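Local coordinates for beta-d-glucoside glucohydrolase (Hypocrea jecorina, PDB 3ZYZ), which probably hydrolyses terminal, non-reducing beta-D-glucosyl residues to release beta-D-glucose, as a secreted family 3 glycoside hydrolase of cellulose degradation, at residues I161-E166 and S203-N208. Residues are numbered along the deposited sequence; the frame is centred on the assembly and turned at random.
Sequences ILNEQE and SYNKVN. With NAG (2-acetamido-2-deoxy-beta-D-glucopyranose), chain C; BGC (beta-D-glucopyranose), chain D.
Asn205 reaches across to Ile161, Leu162 and Asn163 with a buried side chain. Its CB points toward 161-166. Its CG lies between the backbone N and the carbonyl carbon (chi1 57°), which directs the amide into the bend of that loop. Asn205 CG sits near the carbonyl oxygens of Ile161 and Leu162, 3.6 Å from Leu162 O. Asn205 OD1 lies 3.2 Å from Asn163 CB and accepts a hydrogen bond from Ser203 OG, which sits above the plane of the Asn205 side-chain carbonyl. ND2 donates twice, both times nearly in the amide plane. Asn205 ND2 donates to Ile161 O at 3.1 Å, fairly straight (164°), and also back to Lys206 O within its own segment. With an alanine at this position, Ile161 O and Lys206 O would probably lose this donor, and Ser203 OG its acceptor.

Beside the amide, Leu162 CD1 packs on Val207 CG1 at 3.8 Å, the two side chains crossing at about a right angle. At the other end, a water joins Asn163 OD1 to Tyr204 N. Tyr204 then extends toward the bound glucose, whose O1 lies in plane at the ring edge, 3.2 Å from Tyr204 OH. Asn208 carries an N-linked sugar through ND2.

The contact joins the chain that follows two adjacent parallel strands, 154-160 and 199-202, in the TIM-barrel-like N-terminal domain of family 3. Helix 178-194 packs against Ile161 and Leu162, while strand 206-207 lies between strands 173-174 and 210-211.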
ATOM      1  N   ILE A 161      10.224  10.919   1.014  1.00  9.71           N
ATOM      2  CA  ILE A 161       9.633  10.227   2.175  1.00  9.20           C
ATOM      3  C   ILE A 161       8.852  11.266   2.995  1.00  8.89           C
ATOM      4  O   ILE A 161       9.069  12.474   2.832  1.00  8.80           O
ATOM      5  CB  ILE A 161      10.748   9.556   3.047  1.00  9.66           C
ATOM      6  CG1 ILE A 161      10.155   8.639   4.127  1.00 10.20           C
ATOM      7  CG2 ILE A 161      11.703  10.608   3.627  1.00  9.44           C
ATOM      8  CD1 ILE A 161      11.185   7.775   4.818  1.00 14.39           C
ATOM      9  N   LEU A 162       7.937  10.798   3.851  1.00  8.25           N
ATOM     10  CA  LEU A 162       7.130  11.642   4.756  1.00  8.29           C
ATOM     11  C   LEU A 162       6.096  12.531   4.032  1.00  8.46           C
ATOM     12  O   LEU A 162       5.761  13.630   4.497  1.00  7.86           O
ATOM     13  CB  LEU A 162       8.009  12.500   5.685  1.00  7.77           C
ATOM     14  CG  LEU A 162       9.204  11.889   6.423  1.00  8.08           C
ATOM     15  CD1 LEU A 162       9.975  12.985   7.138  1.00  7.46           C
ATOM     16  CD2 LEU A 162       8.748  10.823   7.395  1.00  6.96           C
ATOM     17  N   ASN A 163       5.609  12.038   2.900  1.00  8.52           N
ATOM     18  CA  ASN A 163       4.480  12.629   2.187  1.00  8.75           C
ATOM     19  C   ASN A 163       3.169  12.061   2.767  1.00  8.94           C
ATOM     20  O   ASN A 163       2.483  11.271   2.123  1.00  9.32           O
ATOM     21  CB  ASN A 163       4.657  12.325   0.686  1.00  8.93           C
ATOM     22  CG  ASN A 163       3.506  12.817  -0.186  1.00  8.40           C
ATOM     23  OD1 ASN A 163       3.345  12.345  -1.317  1.00  6.12           O
ATOM     24  ND2 ASN A 163       2.703  13.741   0.328  1.00  8.23           N
ATOM     25  N   GLU A 164       2.830  12.475   3.988  1.00  9.48           N
ATOM     26  CA  GLU A 164       1.713  11.876   4.750  1.00  9.99           C
ATOM     27  C   GLU A 164       0.367  12.599   4.594  1.00 10.35           C
ATOM     28  O   GLU A 164      -0.617  12.244   5.266  1.00 10.99           O
ATOM     29  CB  GLU A 164       2.075  11.718   6.233  1.00  9.66           C
ATOM     30  CG  GLU A 164       3.236  10.757   6.527  1.00 10.25           C
ATOM     31  CD  GLU A 164       2.944   9.288   6.196  1.00 11.30           C
ATOM     32  OE1 GLU A 164       1.835   8.763   6.494  1.00 10.50           O
ATOM     33  OE2 GLU A 164       3.847   8.639   5.640  1.00 12.27           O
ATOM     34  N   GLN A 165       0.323  13.600   3.716  1.00 10.05           N
ATOM     35  CA  GLN A 165      -0.917  14.304   3.413  1.00 10.35           C
ATOM     36  C   GLN A 165      -0.840  14.931   2.039  1.00 10.84           C
ATOM     37  O   GLN A 165       0.236  15.303   1.578  1.00 11.67           O
ATOM     38  CB  GLN A 165      -1.207  15.397   4.458  1.00  9.89           C
ATOM     39  CG  GLN A 165      -0.340  16.682   4.329  1.00  8.43           C
ATOM     40  CD  GLN A 165      -0.713  17.719   5.371  1.00  7.61           C
ATOM     41  OE1 GLN A 165      -0.704  17.428   6.555  1.00  8.88           O
ATOM     42  NE2 GLN A 165      -1.076  18.922   4.930  1.00  7.92           N
ATOM     43  N   GLU A 166      -1.991  15.100   1.408  1.00 11.50           N
ATOM     44  CA  GLU A 166      -2.034  15.670   0.072  1.00 11.81           C
ATOM     45  C   GLU A 166      -2.040  17.185   0.061  1.00 11.83           C
ATOM     46  O   GLU A 166      -1.486  17.792  -0.851  1.00 12.04           O
ATOM     47  CB  GLU A 166      -3.219  15.109  -0.717  1.00 11.70           C
ATOM     48  CG  GLU A 166      -3.001  13.675  -1.156  1.00 11.25           C
ATOM     49  CD  GLU A 166      -1.746  13.502  -1.997  1.00 13.08           C
ATOM     50  OE1 GLU A 166      -1.740  13.973  -3.152  1.00 12.11           O
ATOM     51  OE2 GLU A 166      -0.768  12.872  -1.508  1.00 13.03           O
ATOM     52  N   SER A 203       9.916  12.308  -2.853  1.00 12.61           N
ATOM     53  CA  SER A 203       8.600  12.941  -2.772  1.00 12.49           C
ATOM     54  C   SER A 203       8.582  14.447  -3.055  1.00 12.17           C
ATOM     55  O   SER A 203       9.626  15.073  -3.265  1.00 12.54           O
ATOM     56  CB  SER A 203       7.952  12.651  -1.408  1.00 12.33           C
ATOM     57  OG  SER A 203       8.767  13.123  -0.350  1.00 11.86           O
ATOM     58  N   TYR A 204       7.370  14.994  -3.032  1.00 11.69           N
ATOM     59  CA  TYR A 204       7.066  16.411  -3.243  1.00 11.24           C
ATOM     60  C   TYR A 204       7.401  17.323  -2.070  1.00 10.97           C
ATOM     61  O   TYR A 204       7.729  18.492  -2.267  1.00 10.90           O
ATOM     62  CB  TYR A 204       5.566  16.573  -3.518  1.00 10.60           C
ATOM     63  CG  TYR A 204       5.180  16.331  -4.955  1.00 11.57           C
ATOM     64  CD1 TYR A 204       5.755  17.087  -5.987  1.00 10.74           C
ATOM     65  CD2 TYR A 204       4.231  15.355  -5.293  1.00  9.72           C
ATOM     66  CE1 TYR A 204       5.404  16.879  -7.307  1.00  9.95           C
ATOM     67  CE2 TYR A 204       3.877  15.134  -6.621  1.00 11.42           C
ATOM     68  CZ  TYR A 204       4.471  15.905  -7.621  1.00 10.25           C
ATOM     69  OH  TYR A 204       4.142  15.703  -8.934  1.00  8.05           O
ATOM     70  N   ASN A 205       7.279  16.792  -0.857  1.00 10.67           N
ATOM     71  CA  ASN A 205       7.368  17.590   0.360  1.00 10.40           C
ATOM     72  C   ASN A 205       8.800  17.876   0.762  1.00 10.18           C
ATOM     73  O   ASN A 205       9.739  17.337   0.174  1.00 10.46           O
ATOM     74  CB  ASN A 205       6.638  16.881   1.500  1.00 10.52           C
ATOM     75  CG  ASN A 205       7.172  15.491   1.746  1.00 11.45           C
ATOM     76  OD1 ASN A 205       6.871  14.549   0.993  1.00 11.42           O
ATOM     77  ND2 ASN A 205       8.010  15.355   2.766  1.00 10.60           N
ATOM     78  N   LYS A 206       8.950  18.751   1.750  1.00 10.14           N
ATOM     79  CA  LYS A 206      10.227  19.000   2.380  1.00 10.33           C
ATOM     80  C   LYS A 206      10.383  18.097   3.587  1.00 10.36           C
ATOM     81  O   LYS A 206       9.401  17.634   4.163  1.00 10.27           O
ATOM     82  CB  LYS A 206      10.355  20.463   2.797  1.00 10.26           C
ATOM     83  CG  LYS A 206      10.519  21.418   1.656  1.00 10.91           C
ATOM     84  CD  LYS A 206      10.367  22.860   2.114  1.00 12.31           C
ATOM     85  CE  LYS A 206      10.791  23.804   1.010  1.00 13.25           C
ATOM     86  NZ  LYS A 206      10.349  25.198   1.250  1.00 13.98           N
ATOM     87  N   VAL A 207      11.633  17.814   3.933  1.00 11.00           N
ATOM     88  CA  VAL A 207      11.966  17.059   5.129  1.00 11.09           C
ATOM     89  C   VAL A 207      12.935  17.954   5.907  1.00 11.75           C
ATOM     90  O   VAL A 207      14.065  18.191   5.446  1.00 11.88           O
ATOM     91  CB  VAL A 207      12.619  15.702   4.781  1.00 11.32           C
ATOM     92  CG1 VAL A 207      13.070  14.960   6.052  1.00 10.59           C
ATOM     93  CG2 VAL A 207      11.675  14.824   3.941  1.00 11.08           C
ATOM     94  N   ASN A 208      12.474  18.482   7.051  1.00 12.04           N
ATOM     95  CA  ASN A 208      13.226  19.466   7.845  1.00 12.91           C
ATOM     96  C   ASN A 208      13.618  20.702   7.047  1.00 12.33           C
ATOM     97  O   ASN A 208      14.765  21.140   7.125  1.00 12.27           O
ATOM     98  CB  ASN A 208      14.497  18.866   8.463  1.00 13.96           C
ATOM     99  CG  ASN A 208      14.254  18.155   9.778  1.00 19.21           C
ATOM    100  OD1 ASN A 208      13.207  17.514   9.984  1.00 21.23           O
ATOM    101  ND2 ASN A 208      15.238  18.257  10.684  1.00 26.02           N
TER
HETATM  102  C1  NAG C1716      15.234  17.633  11.989  1.00 34.56           C
HETATM  103  C2  NAG C1716      14.554  17.827  13.352  1.00 39.40           C
HETATM  104  C3  NAG C1716      15.269  17.096  14.503  1.00 39.71           C
HETATM  105  C4  NAG C1716      15.689  15.677  14.106  1.00 39.91           C
HETATM  106  C5  NAG C1716      16.526  15.776  12.828  1.00 38.99           C
HETATM  107  C6  NAG C1716      17.103  14.437  12.373  1.00 39.02           C
HETATM  108  C7  NAG C1716      13.389  19.994  13.677  1.00 43.75           C
HETATM  109  C8  NAG C1716      13.577  21.454  13.994  1.00 43.76           C
HETATM  110  N2  NAG C1716      14.503  19.253  13.638  1.00 42.57           N
HETATM  111  O3  NAG C1716      14.448  17.044  15.654  1.00 40.06           O
HETATM  112  O4  NAG C1716      16.361  15.012  15.170  1.00 39.57           O
HETATM  113  O5  NAG C1716      15.682  16.297  11.818  1.00 37.43           O
HETATM  114  O6  NAG C1716      16.117  13.674  11.708  1.00 39.33           O
HETATM  115  O7  NAG C1716      12.261  19.541  13.478  1.00 44.36           O
HETATM  116  C2  BGC D1717       2.492  11.193  -8.280  1.00 12.36           C
HETATM  117  C3  BGC D1717       3.297   9.925  -8.444  1.00 11.07           C
HETATM  118  C4  BGC D1717       3.161   9.462  -9.885  1.00 11.60           C
HETATM  119  C5  BGC D1717       3.593  10.572 -10.861  1.00 11.78           C
HETATM  120  C6  BGC D1717       3.469  10.155 -12.324  1.00 11.17           C
HETATM  121  C1  BGC D1717       2.865  12.251  -9.339  1.00 14.07           C
HETATM  122  O1  BGC D1717       1.987  13.350  -9.243  1.00 17.35           O
HETATM  123  O2  BGC D1717       2.724  11.656  -6.969  1.00 11.43           O
HETATM  124  O3  BGC D1717       2.779   8.966  -7.544  1.00 13.64           O
HETATM  125  O4  BGC D1717       3.893   8.272 -10.076  1.00 10.82           O
HETATM  126  O5  BGC D1717       2.788  11.724 -10.658  1.00 12.14           O
HETATM  127  O6  BGC D1717       2.100  10.093 -12.671  1.00 13.68           O
HETATM  128  O   HOH W   1       5.316  12.765  -3.487  1.00 15.95           O